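PDB 6IV8: Cas13d from uncultured Ruminococcus sp, which is probably an RNA-guided ribonuclease of the type VI-D CRISPR-Cas system, using a bound CRISPR RNA to recognise target RNA and cleaving RNA with its HEPN domains. Local coordinates for residues Ile63-Asn68 with Ser132-Arg137; Lys299-Tyr304 with Ala548-Phe553; Ser817-Tyr822 with Asn894-Tyr899. The protein carries 2 engineered substitutions. All coordinates share one frame; numbering follows the deposited sequence.

Interaction 1 (Ile63-Asn68 with Ser132-Arg137). With nucleotides of chain B.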
loop_
_atom_site.group_PDB
_atom_site.type_symbol
_atom_site.label_atom_id
_atom_site.label_comp_id
_atom_site.label_asym_id
_atom_site.label_seq_id
_atom_site.Cartn_x
_atom_site.Cartn_y
_atom_site.Cartn_z
ATOM N N ILE A 63 25.750 39.094 0.843
ATOM C CA ILE A 63 26.499 40.228 1.429
ATOM C C ILE A 63 27.070 40.980 0.232
ATOM O O ILE A 63 28.016 40.513 -0.350
ATOM C CB ILE A 63 27.593 39.760 2.401
ATOM C CG1 ILE A 63 27.036 39.039 3.625
ATOM C CG2 ILE A 63 28.505 40.906 2.783
ATOM C CD1 ILE A 63 27.974 38.034 4.201
ATOM N N LEU A 64 26.460 42.096 -0.114
ATOM C CA LEU A 64 26.935 42.943 -1.219
ATOM C C LEU A 64 28.091 43.795 -0.691
ATOM O O LEU A 64 27.989 44.309 0.394
ATOM C CB LEU A 64 25.745 43.753 -1.721
ATOM C CG LEU A 64 24.521 42.897 -2.032
ATOM C CD1 LEU A 64 23.323 43.736 -2.363
ATOM C CD2 LEU A 64 24.818 41.936 -3.147
ATOM N N VAL A 65 29.164 43.918 -1.449
ATOM C CA VAL A 65 30.347 44.665 -0.964
ATOM C C VAL A 65 30.635 45.873 -1.849
ATOM O O VAL A 65 30.770 45.713 -3.029
ATOM C CB VAL A 65 31.577 43.748 -0.883
ATOM C CG1 VAL A 65 32.834 44.512 -0.576
ATOM C CG2 VAL A 65 31.387 42.628 0.102
ATOM N N SER A 66 30.688 47.042 -1.230
ATOM C CA SER A 66 31.055 48.331 -1.864
ATOM C C SER A 66 32.445 48.731 -1.380
ATOM O O SER A 66 33.087 47.954 -0.677
ATOM C CB SER A 66 30.090 49.391 -1.551
ATOM O OG SER A 66 29.386 49.757 -2.715
ATOM N N GLU A 67 32.913 49.905 -1.771
ATOM C CA GLU A 67 34.286 50.245 -1.340
ATOM C C GLU A 67 34.358 50.357 0.179
ATOM O O GLU A 67 35.251 49.777 0.763
ATOM C CB GLU A 67 34.695 51.588 -1.936
ATOM C CG GLU A 67 33.517 52.427 -2.394
ATOM C CD GLU A 67 33.937 53.600 -3.265
ATOM O OE1 GLU A 67 35.152 53.733 -3.521
ATOM O OE2 GLU A 67 33.056 54.375 -3.680
ATOM N N ASN A 68 33.427 51.067 0.791
ATOM C CA ASN A 68 33.546 51.231 2.257
ATOM C C ASN A 68 32.387 50.568 3.004
ATOM O O ASN A 68 32.423 50.593 4.205
ATOM C CB ASN A 68 33.638 52.713 2.615
ATOM C CG ASN A 68 34.602 53.486 1.739
ATOM O OD1 ASN A 68 35.808 53.323 1.840
ATOM N ND2 ASN A 68 34.080 54.324 0.867
ATOM N N SER A 132 31.926 34.075 7.264
ATOM C CA SER A 132 33.147 34.869 7.001
ATOM C C SER A 132 32.781 36.274 6.550
ATOM O O SER A 132 31.841 36.406 5.800
ATOM C CB SER A 132 33.981 34.277 5.912
ATOM O OG SER A 132 34.254 32.924 6.127
ATOM N N ASN A 133 33.541 37.260 7.005
ATOM C CA ASN A 133 33.392 38.623 6.463
ATOM C C ASN A 133 33.992 38.495 5.060
ATOM O O ASN A 133 35.137 38.118 4.971
ATOM C CB ASN A 133 34.110 39.636 7.349
ATOM C CG ASN A 133 34.069 41.057 6.842
ATOM O OD1 ASN A 133 33.945 41.309 5.661
ATOM N ND2 ASN A 133 34.183 42.003 7.743
ATOM N N PRO A 134 33.242 38.782 3.973
ATOM C CA PRO A 134 33.709 38.612 2.605
ATOM C C PRO A 134 34.910 39.489 2.226
ATOM O O PRO A 134 35.615 39.138 1.354
ATOM C CB PRO A 134 32.467 38.879 1.752
ATOM C CG PRO A 134 31.654 39.794 2.595
ATOM C CD PRO A 134 31.898 39.307 3.998
ATOM N N THR A 135 35.104 40.590 2.939
ATOM C CA THR A 135 36.242 41.506 2.693
ATOM C C THR A 135 37.556 40.917 3.211
ATOM O O THR A 135 38.557 41.482 2.903
ATOM C CB THR A 135 35.973 42.907 3.246
ATOM O OG1 THR A 135 35.987 42.817 4.658
ATOM C CG2 THR A 135 34.653 43.487 2.803
ATOM N N HIS A 136 37.527 39.827 3.977
ATOM C CA HIS A 136 38.760 39.247 4.569
ATOM C C HIS A 136 39.360 38.166 3.674
ATOM O O HIS A 136 38.958 37.025 3.793
ATOM C CB HIS A 136 38.458 38.699 5.964
ATOM C CG HIS A 136 39.604 38.030 6.634
ATOM N ND1 HIS A 136 40.671 38.722 7.130
ATOM C CD2 HIS A 136 39.831 36.741 6.926
ATOM C CE1 HIS A 136 41.504 37.888 7.684
ATOM N NE2 HIS A 136 41.023 36.676 7.558
ATOM N N ARG A 137 40.335 38.526 2.841
ATOM C CA ARG A 137 40.986 37.527 1.952
ATOM C C ARG A 137 42.510 37.695 1.994
ATOM O O ARG A 137 42.977 38.833 1.957
ATOM C CB ARG A 137 40.436 37.600 0.529
ATOM C CG ARG A 137 38.932 37.425 0.416
ATOM C CD ARG A 137 38.396 37.660 -0.982
ATOM N NE ARG A 137 39.098 38.760 -1.602
ATOM C CZ ARG A 137 38.699 40.012 -1.557
ATOM N NH1 ARG A 137 37.703 40.353 -0.771
ATOM N NH2 ARG A 137 39.285 40.920 -2.303
ATOM P P G B 6 41.756 32.570 2.553
ATOM O OP1 G B 6 42.561 33.801 2.753
ATOM O OP2 G B 6 42.342 31.201 2.373
ATOM O "O5'" G B 6 40.827 32.367 3.846
ATOM C "C5'" G B 6 39.931 33.409 4.279
ATOM C "C4'" G B 6 38.985 32.923 5.360
ATOM O "O4'" G B 6 38.000 32.000 4.813
ATOM C "C3'" G B 6 39.612 32.129 6.498
ATOM O "O3'" G B 6 40.173 33.013 7.442
ATOM C "C2'" G B 6 38.396 31.439 7.078
ATOM O "O2'" G B 6 37.603 32.398 7.776
ATOM C "C1'" G B 6 37.701 31.011 5.783
ATOM N N9 G B 6 38.134 29.729 5.266
ATOM C C8 G B 6 38.950 29.507 4.184
ATOM N N7 G B 6 39.134 28.239 3.936
ATOM C C5 G B 6 38.339 27.589 4.869
ATOM C C6 G B 6 38.126 26.219 5.082
ATOM O O6 G B 6 38.545 25.259 4.422
ATOM N N1 G B 6 37.274 25.995 6.157
ATOM C C2 G B 6 36.718 26.967 6.938
ATOM N N2 G B 6 35.914 26.543 7.924
ATOM N N3 G B 6 36.883 28.258 6.730
ATOM C C4 G B 6 37.741 28.495 5.715
#

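Interaction 2 (Lys299-Tyr304 with Ala548-Phe553)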
loop_
_atom_site.group_PDB
_atom_site.type_symbol
_atom_site.label_atom_id
_atom_site.label_comp_id
_atom_site.label_asym_id
_atom_site.label_seq_id
_atom_site.Cartn_x
_atom_site.Cartn_y
_atom_site.Cartn_z
ATOM N N LYS A 299 31.989 39.135 -33.614
ATOM C CA LYS A 299 30.594 38.765 -33.273
ATOM C C LYS A 299 29.728 40.023 -33.165
ATOM O O LYS A 299 30.272 41.093 -33.007
ATOM C CB LYS A 299 30.563 37.906 -32.015
ATOM C CG LYS A 299 30.752 38.647 -30.708
ATOM C CD LYS A 299 29.726 38.258 -29.704
ATOM C CE LYS A 299 30.044 38.669 -28.286
ATOM N NZ LYS A 299 28.980 38.238 -27.355
ATOM N N ARG A 300 28.425 39.863 -33.304
ATOM C CA ARG A 300 27.478 40.992 -33.206
ATOM C C ARG A 300 27.206 41.311 -31.735
ATOM O O ARG A 300 27.176 40.396 -30.949
ATOM C CB ARG A 300 26.204 40.654 -33.970
ATOM C CG ARG A 300 26.420 40.464 -35.462
ATOM C CD ARG A 300 25.175 40.681 -36.296
ATOM N NE ARG A 300 24.575 41.982 -36.107
ATOM C CZ ARG A 300 24.768 43.037 -36.887
ATOM N NH1 ARG A 300 25.618 42.970 -37.895
ATOM N NH2 ARG A 300 24.089 44.144 -36.683
ATOM N N PHE A 301 26.998 42.586 -31.425
ATOM C CA PHE A 301 26.713 43.057 -30.050
ATOM C C PHE A 301 25.255 43.492 -29.897
ATOM O O PHE A 301 24.926 44.031 -28.874
ATOM C CB PHE A 301 27.671 44.191 -29.693
ATOM C CG PHE A 301 29.051 43.688 -29.389
ATOM C CD1 PHE A 301 29.962 43.487 -30.400
ATOM C CD2 PHE A 301 29.402 43.336 -28.101
ATOM C CE1 PHE A 301 31.220 42.986 -30.119
ATOM C CE2 PHE A 301 30.658 42.833 -27.824
ATOM C CZ PHE A 301 31.565 42.654 -28.836
ATOM N N ASP A 302 24.417 43.216 -30.879
ATOM C CA ASP A 302 23.016 43.697 -30.856
ATOM C C ASP A 302 22.027 42.591 -30.477
ATOM O O ASP A 302 20.899 42.719 -30.836
ATOM C CB ASP A 302 22.669 44.429 -32.147
ATOM C CG ASP A 302 22.916 43.618 -33.398
ATOM O OD1 ASP A 302 23.463 42.536 -33.294
ATOM O OD2 ASP A 302 22.520 44.066 -34.438
ATOM N N LEU A 303 22.443 41.598 -29.701
ATOM C CA LEU A 303 21.534 40.475 -29.365
ATOM C C LEU A 303 20.265 40.997 -28.669
ATOM O O LEU A 303 19.215 40.540 -28.996
ATOM C CB LEU A 303 22.271 39.532 -28.414
ATOM C CG LEU A 303 21.827 38.076 -28.356
ATOM C CD1 LEU A 303 22.109 37.454 -26.998
ATOM C CD2 LEU A 303 20.391 37.873 -28.769
ATOM N N TYR A 304 20.416 41.920 -27.730
ATOM C CA TYR A 304 19.290 42.461 -26.933
ATOM C C TYR A 304 18.595 43.642 -27.615
ATOM O O TYR A 304 17.514 43.976 -27.205
ATOM C CB TYR A 304 19.775 42.768 -25.516
ATOM C CG TYR A 304 20.517 41.614 -24.900
ATOM C CD1 TYR A 304 19.847 40.460 -24.547
ATOM C CD2 TYR A 304 21.888 41.633 -24.738
ATOM C CE1 TYR A 304 20.505 39.382 -24.000
ATOM C CE2 TYR A 304 22.561 40.564 -24.189
ATOM C CZ TYR A 304 21.866 39.430 -23.829
ATOM O OH TYR A 304 22.489 38.364 -23.305
ATOM N N ALA A 548 24.035 51.106 -24.139
ATOM C CA ALA A 548 22.935 51.156 -25.127
ATOM C C ALA A 548 22.470 49.770 -25.559
ATOM O O ALA A 548 21.296 49.559 -25.587
ATOM C CB ALA A 548 23.398 51.949 -26.317
ATOM N N GLY A 549 23.377 48.848 -25.809
ATOM C CA GLY A 549 22.972 47.508 -26.249
ATOM C C GLY A 549 22.282 46.691 -25.173
ATOM O O GLY A 549 21.771 45.668 -25.515
ATOM N N TYR A 550 22.360 47.119 -23.915
ATOM C CA TYR A 550 21.836 46.346 -22.770
ATOM C C TYR A 550 20.690 47.037 -22.056
ATOM O O TYR A 550 20.289 46.536 -21.032
ATOM C CB TYR A 550 22.966 45.956 -21.834
ATOM C CG TYR A 550 24.116 45.380 -22.591
ATOM C CD1 TYR A 550 24.138 44.050 -22.950
ATOM C CD2 TYR A 550 25.143 46.188 -23.013
ATOM C CE1 TYR A 550 25.184 43.527 -23.680
ATOM C CE2 TYR A 550 26.190 45.687 -23.751
ATOM C CZ TYR A 550 26.209 44.357 -24.091
ATOM O OH TYR A 550 27.258 43.891 -24.810
ATOM N N LYS A 551 20.087 48.040 -22.686
ATOM C CA LYS A 551 18.969 48.810 -22.091
ATOM C C LYS A 551 17.756 47.902 -21.883
ATOM O O LYS A 551 16.989 48.166 -21.005
ATOM C CB LYS A 551 18.723 50.124 -22.823
ATOM C CG LYS A 551 19.870 51.113 -22.706
ATOM C CD LYS A 551 19.508 52.462 -22.130
ATOM C CE LYS A 551 20.673 53.430 -22.128
ATOM N NZ LYS A 551 20.593 54.389 -21.001
ATOM N N LEU A 552 17.714 46.772 -22.585
ATOM C CA LEU A 552 16.622 45.772 -22.470
ATOM C C LEU A 552 16.543 45.265 -21.026
ATOM O O LEU A 552 15.465 45.088 -20.548
ATOM C CB LEU A 552 16.859 44.596 -23.413
ATOM C CG LEU A 552 15.926 43.417 -23.177
ATOM C CD1 LEU A 552 14.535 43.716 -23.697
ATOM C CD2 LEU A 552 16.468 42.144 -23.795
ATOM N N PHE A 553 17.691 45.143 -20.366
ATOM C CA PHE A 553 17.829 44.619 -18.986
ATOM C C PHE A 553 17.161 45.532 -17.966
ATOM O O PHE A 553 16.754 45.058 -16.963
ATOM C CB PHE A 553 19.243 44.143 -18.668
ATOM C CG PHE A 553 19.640 42.918 -19.448
ATOM C CD1 PHE A 553 19.119 41.677 -19.135
ATOM C CD2 PHE A 553 20.504 43.008 -20.519
ATOM C CE1 PHE A 553 19.482 40.553 -19.848
ATOM C CE2 PHE A 553 20.846 41.883 -21.247
ATOM C CZ PHE A 553 20.342 40.662 -20.904
HETATM O O HOH W 1 22.596 44.042 -27.549
HETATM O O HOH W 2 18.940 46.377 -25.207
#

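Interaction 3 (Ser817-Tyr822 with Asn894-Tyr899)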
loop_
_atom_site.group_PDB
_atom_site.type_symbol
_atom_site.label_atom_id
_atom_site.label_comp_id
_atom_site.label_asym_id
_atom_site.label_seq_id
_atom_site.Cartn_x
_atom_site.Cartn_y
_atom_site.Cartn_z
ATOM N N SER A 817 45.295 21.146 -35.189
ATOM C CA SER A 817 44.391 20.420 -36.106
ATOM C C SER A 817 43.305 19.611 -35.378
ATOM O O SER A 817 42.175 19.678 -35.797
ATOM C CB SER A 817 45.213 19.568 -37.031
ATOM O OG SER A 817 44.411 18.644 -37.716
HETATM N N MSE A 818 43.676 18.838 -34.367
HETATM C CA MSE A 818 42.716 18.068 -33.642
HETATM C C MSE A 818 41.689 18.872 -32.863
HETATM O O MSE A 818 40.575 18.459 -32.841
HETATM C CB MSE A 818 43.322 16.943 -32.836
HETATM C CG MSE A 818 43.932 17.370 -31.525
HETATM SE SE MSE A 818 44.545 15.904 -30.431
HETATM C CE MSE A 818 46.162 15.720 -31.479
ATOM N N THR A 819 42.127 19.935 -32.200
ATOM C CA THR A 819 41.235 20.835 -31.432
ATOM C C THR A 819 40.239 21.513 -32.376
ATOM O O THR A 819 39.107 21.620 -31.997
ATOM C CB THR A 819 41.986 21.757 -30.467
ATOM O OG1 THR A 819 42.991 22.499 -31.138
ATOM C CG2 THR A 819 42.543 21.024 -29.272
ATOM N N ARG A 820 40.685 21.922 -33.560
ATOM C CA ARG A 820 39.791 22.550 -34.557
ATOM C C ARG A 820 38.742 21.537 -35.021
ATOM O O ARG A 820 37.601 21.907 -35.154
ATOM C CB ARG A 820 40.570 23.095 -35.746
ATOM C CG ARG A 820 39.688 23.808 -36.755
ATOM C CD ARG A 820 40.418 24.872 -37.533
ATOM N NE ARG A 820 41.499 24.293 -38.294
ATOM C CZ ARG A 820 42.770 24.298 -37.936
ATOM N NH1 ARG A 820 43.258 25.276 -37.203
ATOM N NH2 ARG A 820 43.561 23.326 -38.332
ATOM N N LYS A 821 39.159 20.303 -35.257
ATOM C CA LYS A 821 38.225 19.225 -35.649
ATOM C C LYS A 821 37.237 18.980 -34.497
ATOM O O LYS A 821 36.096 18.751 -34.771
ATOM C CB LYS A 821 39.001 17.960 -36.002
ATOM C CG LYS A 821 38.290 16.988 -36.917
ATOM C CD LYS A 821 39.257 16.005 -37.549
ATOM C CE LYS A 821 38.642 14.758 -38.146
ATOM N NZ LYS A 821 37.371 15.020 -38.850
ATOM N N TYR A 822 37.716 19.002 -33.261
ATOM C CA TYR A 822 36.859 18.824 -32.066
ATOM C C TYR A 822 35.833 19.959 -32.005
ATOM O O TYR A 822 34.691 19.688 -31.854
ATOM C CB TYR A 822 37.716 18.926 -30.812
ATOM C CG TYR A 822 37.123 18.487 -29.500
ATOM C CD1 TYR A 822 36.273 17.398 -29.408
ATOM C CD2 TYR A 822 37.475 19.126 -28.329
ATOM C CE1 TYR A 822 35.771 16.984 -28.197
ATOM C CE2 TYR A 822 36.993 18.717 -27.106
ATOM C CZ TYR A 822 36.142 17.633 -27.043
ATOM O OH TYR A 822 35.660 17.220 -25.858
ATOM N N ASN A 894 40.199 18.658 -24.752
ATOM C CA ASN A 894 39.607 19.659 -23.829
ATOM C C ASN A 894 40.638 20.680 -23.360
ATOM O O ASN A 894 40.265 21.629 -22.762
ATOM C CB ASN A 894 38.990 19.028 -22.593
ATOM C CG ASN A 894 37.667 18.354 -22.854
ATOM O OD1 ASN A 894 37.021 18.597 -23.846
ATOM N ND2 ASN A 894 37.257 17.523 -21.932
ATOM N N SER A 895 41.882 20.548 -23.803
ATOM C CA SER A 895 43.001 21.428 -23.374
ATOM C C SER A 895 42.713 22.902 -23.677
ATOM O O SER A 895 43.086 23.704 -22.904
ATOM C CB SER A 895 44.330 20.969 -23.881
ATOM O OG SER A 895 44.493 21.253 -25.236
ATOM N N PRO A 896 41.968 23.268 -24.733
ATOM C CA PRO A 896 41.602 24.655 -24.990
ATOM C C PRO A 896 40.742 25.265 -23.869
ATOM O O PRO A 896 40.720 26.422 -23.771
ATOM C CB PRO A 896 40.820 24.607 -26.305
ATOM C CG PRO A 896 41.281 23.334 -26.939
ATOM C CD PRO A 896 41.484 22.400 -25.777
ATOM N N PHE A 897 40.074 24.436 -23.072
ATOM C CA PHE A 897 39.185 24.879 -21.965
ATOM C C PHE A 897 39.908 24.871 -20.612
ATOM O O PHE A 897 39.294 25.173 -19.619
ATOM C CB PHE A 897 37.960 23.971 -21.874
ATOM C CG PHE A 897 37.304 23.633 -23.182
ATOM C CD1 PHE A 897 37.012 24.615 -24.110
ATOM C CD2 PHE A 897 36.947 22.333 -23.468
ATOM C CE1 PHE A 897 36.400 24.293 -25.307
ATOM C CE2 PHE A 897 36.331 22.019 -24.661
ATOM C CZ PHE A 897 36.078 22.993 -25.585
ATOM N N GLY A 898 41.201 24.574 -20.629
ATOM C CA GLY A 898 42.055 24.431 -19.441
ATOM C C GLY A 898 42.108 25.680 -18.590
ATOM O O GLY A 898 42.156 25.548 -17.402
ATOM N N TYR A 899 41.948 26.849 -19.196
ATOM C CA TYR A 899 41.996 28.159 -18.502
ATOM C C TYR A 899 40.894 28.215 -17.439
ATOM O O TYR A 899 41.045 28.966 -16.526
ATOM C CB TYR A 899 41.935 29.314 -19.499
ATOM C CG TYR A 899 40.573 29.516 -20.098
ATOM C CD1 TYR A 899 40.150 28.769 -21.176
ATOM C CD2 TYR A 899 39.684 30.401 -19.542
ATOM C CE1 TYR A 899 38.897 28.929 -21.720
ATOM C CE2 TYR A 899 38.429 30.594 -20.082
ATOM C CZ TYR A 899 38.030 29.845 -21.166
ATOM O OH TYR A 899 36.799 29.998 -21.669
#

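Interaction 1 (Ile63-Asn68 with Ser132-Arg137)
Ile-63 and Pro-134 meet at about a right angle, where strand 60-65 faces the loop that follows strand 129-132. The side chain of Ile-63 can be followed outward. Its CB stands 4.1 Å from Pro-134 CG. The CG2 branch makes the main touch, with Ile-63 CG2 only 3.3 Å from Pro-134 CG. That is tighter than normal carbon contact. CG2 reaches this place because it lies anti to the backbone N and CG1 lies beside that N (chi1 -64°). CG1 carries the chain on to its tip, where Ile-63 CD1 comes within 4.1 Å of Pro-134 CD. Two residues on, at the end of the strand, Val-65 CG2 lies 3.8 Å from the same Pro-134 CG, so one ring carbon is held by two branched side chains. Val-65 CG1 meets Thr-135 CG2. Met-70 of the neighbouring strand also packs on Pro-134. Replacing Pro-134 by an alanine is likely to leave Ile-63 CG2 and Val-65 CG2 without the ring carbon they share, and to give the turn more freedom.

The loop is stiffened from within. Asn-133 OD1 takes bonds from Thr-135 N at 3.0 Å and Thr-135 OG1 at 2.7 Å, both from one face of its amide. Arg-137 NH1 binds Pro-134 O in the carbonyl plane, on a lone pair. His-136, the last residue of the turn, bonds an RNA phosphate through NE2, and its ring edge faces O3' of G6 of chain B, 3.8 Å from NE2. This is an Asx turn within a type I beta turn, set between a beta-sheet and bound RNA.

Interaction 2 (Lys299-Tyr304 with Ala548-Phe553)
Tyr-304 and Phe-553 each carry CG anti to their own carbonyl carbon (chi1 -50° and -68°), and this turns the two rings onto each other. With Tyr-550 they form an aromatic cluster between the loop after helix 267-291 and the loop before helix 556-570. The Tyr-304 and Phe-553 pair is a T-shaped stack with planes at 66°. Phe-553 points an edge at the face of Tyr-304, and its CE2 sits over the middle of that ring. The closest carbons are Tyr-304 CE1 and Phe-553 CZ at 3.4 Å. Leu-303 CB lies over the opposite face of Tyr-304, so the ring is sandwiched.

Tyr-550 meets Tyr-304 rim to rim, with Tyr-550 CD1 3.8 Å from Tyr-304 CD2. Leu-552 CD2 packs against Tyr-304 CB. The hydroxyl of Tyr-304 bonds Glu-180 on helix 168-197, which also lends Ile-176 to both Tyr-304 and Phe-553. The bond to Glu-180 and the packing on both faces probably limit rotation of the ring.

The backbones are joined through water. Water 2 accepts from Leu-552 N at 2.9 Å and gives weak bonds to Tyr-304 O and Gly-549 O. Water 1 is gripped three ways: it donates to Phe-301 O and Gly-549 O, each oxygen 2.7 Å from it, and accepts from Tyr-304 N at 3.0 Å.

Interaction 3 (Ser817-Tyr822 with Asn894-Tyr899)
Tyr-822 OH donates a hydrogen bond of 2.8 Å to Asn-894 OD1. It ties helix 816-827 to the junction where helix 887-894 runs into the 3-10 segment 895-897, inside an all-helical part of the chain that is probably the second HEPN domain. The donor does not lie in the amide plane but is tilted 29° from it. The oxygen in turn sits at the edge of the tyrosine ring, near its plane, and Tyr-822 CE2 is 3.3 Å from Asn-894 OD1. Ring and amide planes are 39° apart. Tyr-822 extends towards this junction because its CG is anti to the backbone N (chi1 -167°).

The other end of the amide is held as well. Asn-894 ND2 bonds Ser-908 OG, so both polar atoms of this buried side chain have partners and the amide is unlikely to flip. Tyr-745 of the long helix 712-760 packs on both Tyr-822 and Asn-894. Helix 848-861 adds His-853, Met-856 and Ile-860 around the tyrosine.

Apolar touches fill out the joint. Phe-897 comes to Tyr-822 obliquely, and its CE2 is 4.2 Å from Tyr-822 CE2. One turn back along the helix, Thr-819 divides its two branches. Its OG1 turns back to bond the backbone oxygen of Asp-815, just before the helix. Its methyl is left for the proline of the 3-10 segment: Thr-819 CG2 lies 3.5 Å from Pro-896 CG and 3.9 Å from Pro-896 CD.

In the fold
The three contacts follow one another along the chain, and none touches another. Interaction 1 lies near the surface, its centre about 35 Å from the centre of the chain, and it alone of the three meets the bound RNA directly. Interaction 2 is about 13 Å from the nucleic acid and interaction 3 about 7 Å, both measured to the nearest atom. Centres of interactions 1 and 2, 2 and 3, and 1 and 3 are about 31, 29 and 37 Å apart. Interaction 1 belongs to the beta-rich N-terminal part. Interaction 2 joins two loops and interaction 3 a helix and a loop, all in the helical remainder, which probably holds the HEPN nuclease domains of this family.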